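Local coordinates for protein allantoicase (Saccharomyces cerevisiae, PDB 1O59) that catalyses the hydrolysis of allantoate to (S)-ureidoglycolate and urea, which lets yeast use purines as a secondary nitrogen source, at residues A[246-251]-A[256-261]; A[14-17]-A[23-26]; A[134-139]-A[143-148]. One frame throughout, in Å; residues are numbered along the deposited sequence.

Overall arrangement
Read from the N terminus, the three contacts follow one another in series; none nests in or crosses another. Contact 2 comes first: with five residues between its segments, it folds helix 21-31 back on strand 14-16, an edge of the first six-stranded sheet. Contact 3, in the first allantoicase repeat, closes the long loop between strands 124-130 and 147-154 of a five-stranded sheet. Contact 1, in the second repeat, spans a four-residue gap and ties strand 246-247 of that repeat's six-stranded sheet to strand 258-263 of its five-stranded sheet. Contacts 1 and 3 lie on opposite sides of the chain's centre, their centres about 42 Å apart; contact 2 touches neither.

Contact 1: A[246-251]-A[256-261]; sequences WETKRS and HTDWAV
Trp246 and Thr248 meet Asp258, Trp259 and Ala260 at the dense end of this contact, where the segments run in nearly opposed directions (165° apart). The Trp246 indole is gripped from both sides: Ala260 CB lies over one face, 4.1 Å from the centroid of the six-membered ring, a CH-pi contact, while Thr248 CG2 covers the opposite face near the rim. With CG anti to the backbone N (chi1 173°), the indole reaches across to the other strand, and Trp246 CH2 comes within 3.6 Å of Trp259 C. The indole N-H is held by Asp224 O.

The Thr248 and Asp258 side chains come from opposite directions, bringing Thr248 OG1 to 2.9 Å from Asp258 OD2; OG1 is also bonded to the backbone N of Gly345, and the other carboxylate oxygen, OD1, to Ser223. Asp258 OD2 also receives a weak bond from His256 NE2 at 3.3 Å (154° at the hydrogen), made in the plane of the imidazole. A second close contact joins two partly exposed residues: Ser251 CB sits over the centre of the imidazole, 3.5 Å from the His256 centroid, while Ser251 OG is bonded to Asp344. Replacing His256 with an alanine would probably leave Ser251 CB without the face it covers and Asp258 OD2 without its weak N-H partner.

The loose part lies at Lys249, where a water donates both to Lys249 O and, at 2.8 Å, to Asp258 OD2; the end of the Lys249 side chain leads away, to a salt bridge between NZ and Asp224.

Strand 246-247 belongs to one antiparallel sheet and strand 258-263 to another, so the contact joins two sheets of a beta sandwich, consistent with the galactose-binding-domain clan of the allantoicase repeat.

Contact 2: A[14-17]-A[23-26]; sequences KFFS and EFKS
Phe16 and Phe24 supply most of this contact, which is made by van der Waals and CH-pi packing, with no hydrogen bond between the segments. Their CA atoms, 6.5 Å apart, are the nearest CA pair across the segments.

The aromatic component is an inclined pair. The ring centroids lie 5.5 Å apart with the planes at 58°, which is neither a parallel stack nor a perpendicular arrangement. The nearest ring carbons are Phe16 CD1 and Phe24 CD1, at 3.7 Å, and Phe16 CD1 lies at the edge of the Phe24 ring, close to its plane.

A CH-pi contact accompanies it. Phe24 CB stands over a face of the Phe16 ring, 4.1 Å from its centroid and 23° off the normal, and Phe24 CA lies over the same ring toward its rim. The Phe16 benzyl group is therefore applied to the root of the Phe24 side chain as well as to its ring. The torsion of Phe24 accounts for this division: its CG is anti to the backbone N (chi1 178°), which carries the ring onward past Phe16 and leaves CB against the Phe16 face.

Contacts with the helix backbone complete the account. Phe16 CE2 approaches Phe24 N to 3.8 Å, and it also meets Glu23, whose CB lies 4.2 Å away. Glu23 contributes its carbonyl carbon and the base of its side chain here, at the more exposed margin, whereas Phe24 is buried.

Strand 160-164 provides the common floor. Phe16 pairs through its backbone with Leu162 and touches Val164 with its side chain, and Phe24 rests on both of these residues. The result is a strand-loop-helix unit in which helix 21-31 is laid by its aromatic side chain against the N-terminal edge of an antiparallel beta sheet.

Contact 3: A[134-139]-A[143-148]; sequences GEEGNI and DSRWVE
A bend at chi3 of Arg145 (-59°) and the first torsion of Asp143, its CG anti to the backbone N (chi1 -172°), bring the guanidinium, already paired with the Asp143 carboxylate, within reach of Glu136 and Ile139. Arg145 and Asp143 form a two-pronged salt bridge, both bonds close to straight and in the guanidinium plane: Arg145 NE bonds to Asp143 OD1 at 2.9 Å through the syn lone pair, and Arg145 NH2 to Asp143 OD2, also at 2.9 Å. Asp143 OD1 accepts the backbone N-H of Arg145 through its anti lone pair, an Asx turn that fixes the carboxylate.

Across the contact, Glu136 OE2 forms a longer salt bridge to Arg145 NH2, at 3.5 Å, with the carboxylate and guanidinium planes inclined by 24°. Arg145 NH1 has another acidic partner in Asp132. Ile139, a buried residue, packs against both Arg145 and Trp146: Ile139 CD1 lies 3.3 Å from Arg145 NH2 and Ile139 CG2 3.7 Å from Trp146 CZ2. The indole N-H of Trp146 bonds to Val140 O, within the intervening loop.

The type I turn from Asp143 to Trp146 ends the long, irregular loop of an antiparallel beta hairpin, strands 124-130 and 147-154.

Contact 1: A[246-251]-A[256-261]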
ATOM      1  N   TRP A 246      12.274  -3.307   1.996  1.00 68.08           N
ATOM      2  CA  TRP A 246      12.131  -4.638   1.459  1.00 68.40           C
ATOM      3  C   TRP A 246      13.384  -5.389   1.830  1.00 69.22           C
ATOM      4  O   TRP A 246      14.487  -4.936   1.583  1.00 70.01           O
ATOM      5  CB  TRP A 246      11.990  -4.575  -0.050  1.00 67.96           C
ATOM      6  CG  TRP A 246      12.014  -5.924  -0.711  1.00 67.91           C
ATOM      7  CD1 TRP A 246      11.274  -7.030  -0.384  1.00 66.84           C
ATOM      8  CD2 TRP A 246      12.849  -6.314  -1.792  1.00 67.17           C
ATOM      9  NE1 TRP A 246      11.589  -8.077  -1.216  1.00 65.75           N
ATOM     10  CE2 TRP A 246      12.564  -7.671  -2.078  1.00 65.98           C
ATOM     11  CE3 TRP A 246      13.825  -5.659  -2.544  1.00 66.16           C
ATOM     12  CZ2 TRP A 246      13.187  -8.357  -3.092  1.00 66.89           C
ATOM     13  CZ3 TRP A 246      14.440  -6.341  -3.557  1.00 66.42           C
ATOM     14  CH2 TRP A 246      14.118  -7.671  -3.833  1.00 66.74           C
ATOM     15  N   GLU A 247      13.206  -6.521   2.481  1.00 70.01           N
ATOM     16  CA  GLU A 247      14.327  -7.307   2.930  1.00 70.26           C
ATOM     17  C   GLU A 247      14.040  -8.779   2.744  1.00 69.11           C
ATOM     18  O   GLU A 247      12.916  -9.258   2.982  1.00 68.88           O
ATOM     19  CB  GLU A 247      14.616  -7.048   4.395  1.00 70.71           C
ATOM     20  CG  GLU A 247      15.962  -7.599   4.827  1.00 74.53           C
ATOM     21  CD  GLU A 247      15.900  -8.411   6.111  1.00 79.13           C
ATOM     22  OE1 GLU A 247      15.254  -9.506   6.139  1.00 80.52           O
ATOM     23  OE2 GLU A 247      16.498  -7.927   7.094  1.00 81.18           O
ATOM     24  N   THR A 248      15.074  -9.488   2.317  1.00 68.01           N
ATOM     25  CA  THR A 248      14.990 -10.911   2.092  1.00 67.30           C
ATOM     26  C   THR A 248      15.901 -11.645   3.049  1.00 67.01           C
ATOM     27  O   THR A 248      16.754 -11.055   3.674  1.00 66.27           O
ATOM     28  CB  THR A 248      15.339 -11.223   0.639  1.00 66.90           C
ATOM     29  OG1 THR A 248      16.695 -10.829   0.377  1.00 65.22           O
ATOM     30  CG2 THR A 248      14.477 -10.378  -0.306  1.00 64.33           C
ATOM     31  N   LYS A 249      15.669 -12.943   3.145  1.00 67.27           N
ATOM     32  CA  LYS A 249      16.406 -13.838   4.006  1.00 68.13           C
ATOM     33  C   LYS A 249      17.859 -13.966   3.591  1.00 66.83           C
ATOM     34  O   LYS A 249      18.211 -13.762   2.419  1.00 66.37           O
ATOM     35  CB  LYS A 249      15.777 -15.236   3.949  1.00 68.10           C
ATOM     36  CG  LYS A 249      14.485 -15.363   4.740  1.00 71.41           C
ATOM     37  CD  LYS A 249      13.450 -16.364   4.101  1.00 72.58           C
ATOM     38  CE  LYS A 249      11.980 -15.720   3.988  1.00 76.66           C
ATOM     39  NZ  LYS A 249      10.935 -16.615   3.305  1.00 75.87           N
ATOM     40  N   ARG A 250      18.696 -14.326   4.571  1.00 65.71           N
ATOM     41  CA  ARG A 250      20.054 -14.765   4.291  1.00 64.07           C
ATOM     42  C   ARG A 250      19.975 -16.103   3.510  1.00 63.61           C
ATOM     43  O   ARG A 250      19.481 -17.103   4.026  1.00 62.61           O
ATOM     44  CB  ARG A 250      20.832 -14.898   5.594  1.00 63.86           C
ATOM     45  CG  ARG A 250      22.319 -14.700   5.463  1.00 62.97           C
ATOM     46  CD  ARG A 250      23.058 -14.972   6.756  1.00 63.35           C
ATOM     47  NE  ARG A 250      22.836 -13.911   7.740  1.00 62.21           N
ATOM     48  CZ  ARG A 250      23.794 -13.228   8.379  1.00 62.41           C
ATOM     49  NH1 ARG A 250      25.091 -13.473   8.191  1.00 60.44           N
ATOM     50  NH2 ARG A 250      23.442 -12.287   9.247  1.00 64.44           N
ATOM     51  N   SER A 251      20.423 -16.063   2.248  1.00 63.48           N
ATOM     52  CA  SER A 251      20.500 -17.212   1.349  1.00 63.35           C
ATOM     53  C   SER A 251      21.906 -17.821   1.287  1.00 63.35           C
ATOM     54  O   SER A 251      22.883 -17.173   1.626  1.00 63.02           O
ATOM     55  CB  SER A 251      20.137 -16.773  -0.056  1.00 63.51           C
ATOM     56  OG  SER A 251      21.251 -16.156  -0.691  1.00 63.26           O
ATOM     57  N   HIS A 256      22.585 -17.378  -6.033  1.00 64.26           N
ATOM     58  CA  HIS A 256      21.307 -16.875  -5.562  1.00 64.18           C
ATOM     59  C   HIS A 256      21.174 -15.363  -5.815  1.00 64.81           C
ATOM     60  O   HIS A 256      22.135 -14.593  -5.634  1.00 63.29           O
ATOM     61  CB  HIS A 256      21.116 -17.154  -4.063  1.00 63.54           C
ATOM     62  CG  HIS A 256      19.768 -16.761  -3.555  1.00 62.68           C
ATOM     63  ND1 HIS A 256      18.709 -17.639  -3.492  1.00 62.69           N
ATOM     64  CD2 HIS A 256      19.300 -15.573  -3.110  1.00 63.70           C
ATOM     65  CE1 HIS A 256      17.644 -17.006  -3.027  1.00 65.19           C
ATOM     66  NE2 HIS A 256      17.976 -15.747  -2.791  1.00 65.34           N
ATOM     67  N   THR A 257      19.979 -14.973  -6.268  1.00 65.36           N
ATOM     68  CA  THR A 257      19.557 -13.582  -6.213  1.00 66.14           C
ATOM     69  C   THR A 257      18.135 -13.443  -5.699  1.00 66.36           C
ATOM     70  O   THR A 257      17.353 -14.385  -5.655  1.00 66.43           O
ATOM     71  CB  THR A 257      19.597 -12.919  -7.596  1.00 66.23           C
ATOM     72  OG1 THR A 257      18.644 -13.548  -8.457  1.00 67.43           O
ATOM     73  CG2 THR A 257      20.932 -13.119  -8.284  1.00 66.65           C
ATOM     74  N   ASP A 258      17.818 -12.217  -5.326  1.00 66.80           N
ATOM     75  CA  ASP A 258      16.461 -11.825  -5.043  1.00 66.60           C
ATOM     76  C   ASP A 258      16.089 -10.709  -6.020  1.00 66.09           C
ATOM     77  O   ASP A 258      16.956 -10.050  -6.607  1.00 66.24           O
ATOM     78  CB  ASP A 258      16.329 -11.427  -3.564  1.00 66.28           C
ATOM     79  CG  ASP A 258      16.148 -12.651  -2.662  1.00 67.36           C
ATOM     80  OD1 ASP A 258      15.248 -13.494  -2.987  1.00 66.43           O
ATOM     81  OD2 ASP A 258      16.867 -12.872  -1.645  1.00 64.57           O
ATOM     82  N   TRP A 259      14.800 -10.538  -6.232  1.00 65.35           N
ATOM     83  CA  TRP A 259      14.352  -9.579  -7.201  1.00 65.35           C
ATOM     84  C   TRP A 259      12.940  -9.116  -6.940  1.00 65.35           C
ATOM     85  O   TRP A 259      12.145  -9.786  -6.266  1.00 65.78           O
ATOM     86  CB  TRP A 259      14.470 -10.147  -8.618  1.00 64.67           C
ATOM     87  CG  TRP A 259      13.871 -11.515  -8.784  1.00 64.75           C
ATOM     88  CD1 TRP A 259      14.533 -12.734  -8.775  1.00 64.39           C
ATOM     89  CD2 TRP A 259      12.492 -11.816  -9.034  1.00 64.85           C
ATOM     90  NE1 TRP A 259      13.643 -13.761  -9.010  1.00 63.51           N
ATOM     91  CE2 TRP A 259      12.386 -13.236  -9.166  1.00 64.26           C
ATOM     92  CE3 TRP A 259      11.326 -11.034  -9.152  1.00 63.88           C
ATOM     93  CZ2 TRP A 259      11.171 -13.878  -9.375  1.00 63.48           C
ATOM     94  CZ3 TRP A 259      10.132 -11.663  -9.375  1.00 64.04           C
ATOM     95  CH2 TRP A 259      10.059 -13.085  -9.489  1.00 64.27           C
ATOM     96  N   ALA A 260      12.647  -7.978  -7.541  1.00 65.64           N
ATOM     97  CA  ALA A 260      11.375  -7.323  -7.411  1.00 65.84           C
ATOM     98  C   ALA A 260      11.060  -6.694  -8.746  1.00 65.65           C
ATOM     99  O   ALA A 260      11.884  -5.974  -9.291  1.00 65.64           O
ATOM    100  CB  ALA A 260      11.458  -6.256  -6.320  1.00 66.18           C
ATOM    101  N   VAL A 261       9.879  -6.998  -9.282  1.00 65.98           N
ATOM    102  CA  VAL A 261       9.379  -6.355 -10.498  1.00 65.56           C
ATOM    103  C   VAL A 261       8.410  -5.221 -10.173  1.00 65.95           C
ATOM    104  O   VAL A 261       7.447  -5.382  -9.417  1.00 63.61           O
ATOM    105  CB  VAL A 261       8.670  -7.324 -11.438  1.00 65.20           C
ATOM    106  CG1 VAL A 261       8.127  -6.578 -12.646  1.00 65.51           C
ATOM    107  CG2 VAL A 261       9.616  -8.423 -11.903  1.00 65.59           C
TER
HETATM  108  O   HOH W   1      16.537 -14.807   0.295  1.00 44.76           O

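Contact 2: A[14-17]-A[23-26]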
ATOM      1  N   LYS A  14     -17.436  -9.380  -3.167  1.00 75.69           N
ATOM      2  CA  LYS A  14     -16.877 -10.739  -3.254  1.00 75.04           C
ATOM      3  C   LYS A  14     -15.776 -10.884  -2.225  1.00 73.21           C
ATOM      4  O   LYS A  14     -14.889 -10.039  -2.146  1.00 73.06           O
ATOM      5  CB  LYS A  14     -16.288 -11.044  -4.641  1.00 74.87           C
ATOM      6  CG  LYS A  14     -17.207 -10.806  -5.843  1.00 75.12           C
ATOM      7  CD  LYS A  14     -16.396 -10.671  -7.151  1.00 75.17           C
ATOM      8  N   PHE A  15     -15.829 -11.965  -1.451  1.00 71.64           N
ATOM      9  CA  PHE A  15     -14.910 -12.179  -0.337  1.00 70.47           C
ATOM     10  C   PHE A  15     -13.975 -13.366  -0.566  1.00 69.46           C
ATOM     11  O   PHE A  15     -14.355 -14.384  -1.131  1.00 69.44           O
ATOM     12  CB  PHE A  15     -15.690 -12.358   0.975  1.00 70.40           C
ATOM     13  CG  PHE A  15     -16.509 -11.158   1.345  1.00 70.39           C
ATOM     14  CD1 PHE A  15     -17.814 -11.024   0.888  1.00 70.96           C
ATOM     15  CD2 PHE A  15     -15.975 -10.152   2.122  1.00 70.62           C
ATOM     16  CE1 PHE A  15     -18.562  -9.901   1.197  1.00 70.43           C
ATOM     17  CE2 PHE A  15     -16.720  -9.031   2.442  1.00 70.66           C
ATOM     18  CZ  PHE A  15     -18.011  -8.904   1.969  1.00 70.74           C
ATOM     19  N   PHE A  16     -12.749 -13.221  -0.100  1.00 68.42           N
ATOM     20  CA  PHE A  16     -11.750 -14.245  -0.254  1.00 67.92           C
ATOM     21  C   PHE A  16     -11.308 -14.854   1.072  1.00 67.78           C
ATOM     22  O   PHE A  16     -10.941 -14.143   1.998  1.00 67.21           O
ATOM     23  CB  PHE A  16     -10.528 -13.662  -0.940  1.00 67.73           C
ATOM     24  CG  PHE A  16     -10.702 -13.459  -2.391  1.00 67.31           C
ATOM     25  CD1 PHE A  16     -11.435 -12.388  -2.860  1.00 67.62           C
ATOM     26  CD2 PHE A  16     -10.115 -14.321  -3.295  1.00 66.81           C
ATOM     27  CE1 PHE A  16     -11.586 -12.170  -4.208  1.00 67.89           C
ATOM     28  CE2 PHE A  16     -10.265 -14.120  -4.645  1.00 67.76           C
ATOM     29  CZ  PHE A  16     -11.007 -13.041  -5.108  1.00 67.84           C
ATOM     30  N   SER A  17     -11.322 -16.188   1.123  1.00 68.10           N
ATOM     31  CA  SER A  17     -10.723 -16.940   2.212  1.00 68.09           C
ATOM     32  C   SER A  17      -9.244 -16.606   2.319  1.00 67.86           C
ATOM     33  O   SER A  17      -8.600 -16.201   1.353  1.00 67.96           O
ATOM     34  CB  SER A  17     -10.875 -18.449   2.004  1.00 68.17           C
ATOM     35  OG  SER A  17     -12.087 -18.761   1.320  1.00 70.11           O
ATOM     36  N   GLU A  23      -4.719 -15.435  -4.720  1.00 56.59           N
ATOM     37  CA  GLU A  23      -5.689 -15.087  -5.758  1.00 56.26           C
ATOM     38  C   GLU A  23      -6.300 -13.698  -5.539  1.00 56.06           C
ATOM     39  O   GLU A  23      -6.484 -12.952  -6.473  1.00 56.59           O
ATOM     40  CB  GLU A  23      -6.764 -16.152  -5.830  1.00 55.77           C
ATOM     41  CG  GLU A  23      -6.237 -17.472  -6.382  1.00 56.18           C
ATOM     42  CD  GLU A  23      -5.513 -18.347  -5.363  1.00 55.69           C
ATOM     43  OE1 GLU A  23      -4.845 -19.323  -5.769  1.00 57.05           O
ATOM     44  OE2 GLU A  23      -5.615 -18.084  -4.162  1.00 54.58           O
ATOM     45  N   PHE A  24      -6.578 -13.342  -4.300  1.00 55.98           N
ATOM     46  CA  PHE A  24      -6.962 -11.971  -3.962  1.00 55.90           C
ATOM     47  C   PHE A  24      -5.904 -10.955  -4.458  1.00 56.83           C
ATOM     48  O   PHE A  24      -6.222  -9.977  -5.149  1.00 56.02           O
ATOM     49  CB  PHE A  24      -7.165 -11.887  -2.451  1.00 54.53           C
ATOM     50  CG  PHE A  24      -7.519 -10.517  -1.942  1.00 53.83           C
ATOM     51  CD1 PHE A  24      -8.768  -9.976  -2.186  1.00 52.90           C
ATOM     52  CD2 PHE A  24      -6.613  -9.788  -1.184  1.00 52.65           C
ATOM     53  CE1 PHE A  24      -9.106  -8.731  -1.724  1.00 51.67           C
ATOM     54  CE2 PHE A  24      -6.943  -8.526  -0.707  1.00 52.95           C
ATOM     55  CZ  PHE A  24      -8.194  -7.997  -0.980  1.00 53.17           C
ATOM     56  N   LYS A  25      -4.647 -11.212  -4.123  1.00 58.50           N
ATOM     57  CA  LYS A  25      -3.542 -10.324  -4.516  1.00 60.51           C
ATOM     58  C   LYS A  25      -3.390 -10.230  -6.033  1.00 60.28           C
ATOM     59  O   LYS A  25      -3.063  -9.166  -6.575  1.00 60.70           O
ATOM     60  CB  LYS A  25      -2.227 -10.788  -3.879  1.00 60.99           C
ATOM     61  CG  LYS A  25      -2.102 -10.457  -2.371  1.00 62.62           C
ATOM     62  CD  LYS A  25      -1.114 -11.424  -1.669  1.00 63.43           C
ATOM     63  CE  LYS A  25      -0.361 -10.769  -0.456  1.00 66.07           C
ATOM     64  NZ  LYS A  25       0.519 -11.788   0.291  1.00 66.53           N
ATOM     65  N   SER A  26      -3.632 -11.348  -6.707  1.00 60.11           N
ATOM     66  CA  SER A  26      -3.699 -11.378  -8.154  1.00 60.23           C
ATOM     67  C   SER A  26      -4.637 -10.322  -8.725  1.00 59.34           C
ATOM     68  O   SER A  26      -4.326  -9.649  -9.718  1.00 59.83           O
ATOM     69  CB  SER A  26      -4.218 -12.734  -8.619  1.00 60.61           C
ATOM     70  OG  SER A  26      -3.155 -13.581  -8.969  1.00 64.18           O
TER

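Contact 3: A[134-139]-A[143-148]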
ATOM      1  N   GLY A 134      -9.756  21.286  -3.029  1.00 76.85           N
ATOM      2  CA  GLY A 134      -8.973  22.155  -2.134  1.00 77.30           C
ATOM      3  C   GLY A 134      -8.833  21.521  -0.763  1.00 78.42           C
ATOM      4  O   GLY A 134      -9.857  21.119  -0.174  1.00 79.12           O
ATOM      5  N   GLU A 135      -7.603  21.401  -0.237  1.00 78.73           N
ATOM      6  CA  GLU A 135      -7.456  21.151   1.217  1.00 78.72           C
ATOM      7  C   GLU A 135      -7.975  22.447   1.922  1.00 78.04           C
ATOM      8  O   GLU A 135      -7.220  23.307   2.433  1.00 78.31           O
ATOM      9  CB  GLU A 135      -6.031  20.681   1.627  1.00 79.04           C
ATOM     10  CG  GLU A 135      -5.795  20.400   3.138  1.00 80.05           C
ATOM     11  CD  GLU A 135      -6.747  19.370   3.825  1.00 83.95           C
ATOM     12  OE1 GLU A 135      -7.498  18.612   3.149  1.00 85.58           O
ATOM     13  OE2 GLU A 135      -6.738  19.297   5.088  1.00 83.45           O
ATOM     14  N   GLU A 136      -9.307  22.536   1.880  1.00 76.55           N
ATOM     15  CA  GLU A 136     -10.109  23.701   2.220  1.00 75.41           C
ATOM     16  C   GLU A 136     -10.566  23.640   3.681  1.00 72.77           C
ATOM     17  O   GLU A 136     -10.985  24.631   4.262  1.00 71.97           O
ATOM     18  CB  GLU A 136     -11.358  23.678   1.324  1.00 76.38           C
ATOM     19  CG  GLU A 136     -12.395  22.616   1.762  1.00 79.00           C
ATOM     20  CD  GLU A 136     -13.077  21.860   0.625  1.00 82.61           C
ATOM     21  OE1 GLU A 136     -12.771  22.127  -0.590  1.00 83.42           O
ATOM     22  OE2 GLU A 136     -13.922  20.978   0.983  1.00 82.99           O
ATOM     23  N   GLY A 137     -10.509  22.444   4.245  1.00 70.28           N
ATOM     24  CA  GLY A 137     -10.812  22.233   5.644  1.00 68.77           C
ATOM     25  C   GLY A 137     -10.924  20.759   5.959  1.00 66.92           C
ATOM     26  O   GLY A 137     -10.816  19.914   5.082  1.00 66.51           O
ATOM     27  N   ASN A 138     -11.158  20.446   7.215  1.00 65.37           N
ATOM     28  CA  ASN A 138     -11.378  19.060   7.571  1.00 65.03           C
ATOM     29  C   ASN A 138     -12.793  18.578   7.215  1.00 63.59           C
ATOM     30  O   ASN A 138     -13.789  19.064   7.751  1.00 62.59           O
ATOM     31  CB  ASN A 138     -10.997  18.811   9.035  1.00 65.31           C
ATOM     32  CG  ASN A 138      -9.507  19.093   9.282  1.00 67.02           C
ATOM     33  OD1 ASN A 138      -8.684  18.170   9.273  1.00 67.70           O
ATOM     34  ND2 ASN A 138      -9.150  20.388   9.408  1.00 67.35           N
ATOM     35  N   ILE A 139     -12.841  17.622   6.282  1.00 61.99           N
ATOM     36  CA  ILE A 139     -14.093  17.016   5.805  1.00 60.97           C
ATOM     37  C   ILE A 139     -14.943  16.489   6.960  1.00 59.86           C
ATOM     38  O   ILE A 139     -14.411  15.899   7.926  1.00 59.02           O
ATOM     39  CB  ILE A 139     -13.812  15.853   4.772  1.00 60.89           C
ATOM     40  CG1 ILE A 139     -13.196  16.378   3.458  1.00 59.87           C
ATOM     41  CG2 ILE A 139     -15.072  15.064   4.464  1.00 61.29           C
ATOM     42  CD1 ILE A 139     -14.060  17.309   2.693  1.00 59.14           C
ATOM     43  N   ASP A 143     -21.251  15.386   4.662  1.00 56.15           N
ATOM     44  CA  ASP A 143     -20.926  16.087   3.407  1.00 55.77           C
ATOM     45  C   ASP A 143     -21.714  15.444   2.266  1.00 55.51           C
ATOM     46  O   ASP A 143     -21.784  14.216   2.145  1.00 55.72           O
ATOM     47  CB  ASP A 143     -19.417  15.934   3.200  1.00 55.76           C
ATOM     48  CG  ASP A 143     -18.867  16.735   2.066  1.00 55.68           C
ATOM     49  OD1 ASP A 143     -19.284  16.576   0.903  1.00 53.92           O
ATOM     50  OD2 ASP A 143     -17.912  17.501   2.260  1.00 59.10           O
ATOM     51  N   SER A 144     -22.310  16.264   1.425  1.00 55.00           N
ATOM     52  CA  SER A 144     -23.182  15.740   0.415  1.00 54.93           C
ATOM     53  C   SER A 144     -22.460  14.924  -0.625  1.00 54.86           C
ATOM     54  O   SER A 144     -23.088  14.228  -1.409  1.00 54.25           O
ATOM     55  CB  SER A 144     -23.931  16.875  -0.250  1.00 55.49           C
ATOM     56  OG  SER A 144     -23.042  17.859  -0.742  1.00 56.82           O
ATOM     57  N   ARG A 145     -21.135  14.991  -0.639  1.00 55.44           N
ATOM     58  CA  ARG A 145     -20.364  14.321  -1.685  1.00 55.85           C
ATOM     59  C   ARG A 145     -20.025  12.885  -1.361  1.00 55.65           C
ATOM     60  O   ARG A 145     -19.451  12.196  -2.202  1.00 56.13           O
ATOM     61  CB  ARG A 145     -19.084  15.091  -1.983  1.00 55.95           C
ATOM     62  CG  ARG A 145     -19.348  16.471  -2.558  1.00 57.27           C
ATOM     63  CD  ARG A 145     -18.142  17.389  -2.593  1.00 57.48           C
ATOM     64  NE  ARG A 145     -17.601  17.596  -1.252  1.00 59.17           N
ATOM     65  CZ  ARG A 145     -16.411  18.095  -1.005  1.00 58.54           C
ATOM     66  NH1 ARG A 145     -15.615  18.460  -1.998  1.00 59.32           N
ATOM     67  NH2 ARG A 145     -16.005  18.224   0.245  1.00 59.21           N
ATOM     68  N   TRP A 146     -20.365  12.430  -0.157  1.00 55.21           N
ATOM     69  CA  TRP A 146     -20.190  11.017   0.184  1.00 54.89           C
ATOM     70  C   TRP A 146     -21.027  10.075  -0.700  1.00 55.02           C
ATOM     71  O   TRP A 146     -22.239  10.234  -0.854  1.00 54.56           O
ATOM     72  CB  TRP A 146     -20.493  10.751   1.658  1.00 54.02           C
ATOM     73  CG  TRP A 146     -19.473  11.297   2.588  1.00 53.66           C
ATOM     74  CD1 TRP A 146     -19.645  12.292   3.525  1.00 52.90           C
ATOM     75  CD2 TRP A 146     -18.102  10.897   2.680  1.00 53.56           C
ATOM     76  NE1 TRP A 146     -18.467  12.510   4.198  1.00 53.04           N
ATOM     77  CE2 TRP A 146     -17.504  11.670   3.702  1.00 53.13           C
ATOM     78  CE3 TRP A 146     -17.313   9.959   2.007  1.00 52.63           C
ATOM     79  CZ2 TRP A 146     -16.155  11.534   4.051  1.00 53.61           C
ATOM     80  CZ3 TRP A 146     -15.983   9.822   2.363  1.00 53.15           C
ATOM     81  CH2 TRP A 146     -15.415  10.607   3.372  1.00 53.23           C
ATOM     82  N   VAL A 147     -20.340   9.076  -1.237  1.00 55.60           N
ATOM     83  CA  VAL A 147     -20.903   8.102  -2.144  1.00 56.51           C
ATOM     84  C   VAL A 147     -20.535   6.727  -1.642  1.00 56.57           C
ATOM     85  O   VAL A 147     -19.368   6.430  -1.483  1.00 56.46           O
ATOM     86  CB  VAL A 147     -20.296   8.266  -3.561  1.00 56.53           C
ATOM     87  CG1 VAL A 147     -20.726   7.149  -4.483  1.00 57.25           C
ATOM     88  CG2 VAL A 147     -20.730   9.578  -4.167  1.00 58.35           C
ATOM     89  N   GLU A 148     -21.528   5.878  -1.425  1.00 57.24           N
ATOM     90  CA  GLU A 148     -21.264   4.488  -1.041  1.00 57.83           C
ATOM     91  C   GLU A 148     -20.581   3.673  -2.152  1.00 57.99           C
ATOM     92  O   GLU A 148     -21.017   3.623  -3.294  1.00 57.97           O
ATOM     93  CB  GLU A 148     -22.556   3.790  -0.628  1.00 57.62           C
ATOM     94  CG  GLU A 148     -22.309   2.413  -0.059  1.00 58.50           C
ATOM     95  CD  GLU A 148     -23.594   1.657   0.183  1.00 58.07           C
ATOM     96  OE1 GLU A 148     -24.035   1.652   1.339  1.00 57.31           O
ATOM     97  OE2 GLU A 148     -24.138   1.058  -0.777  1.00 58.53           O
TER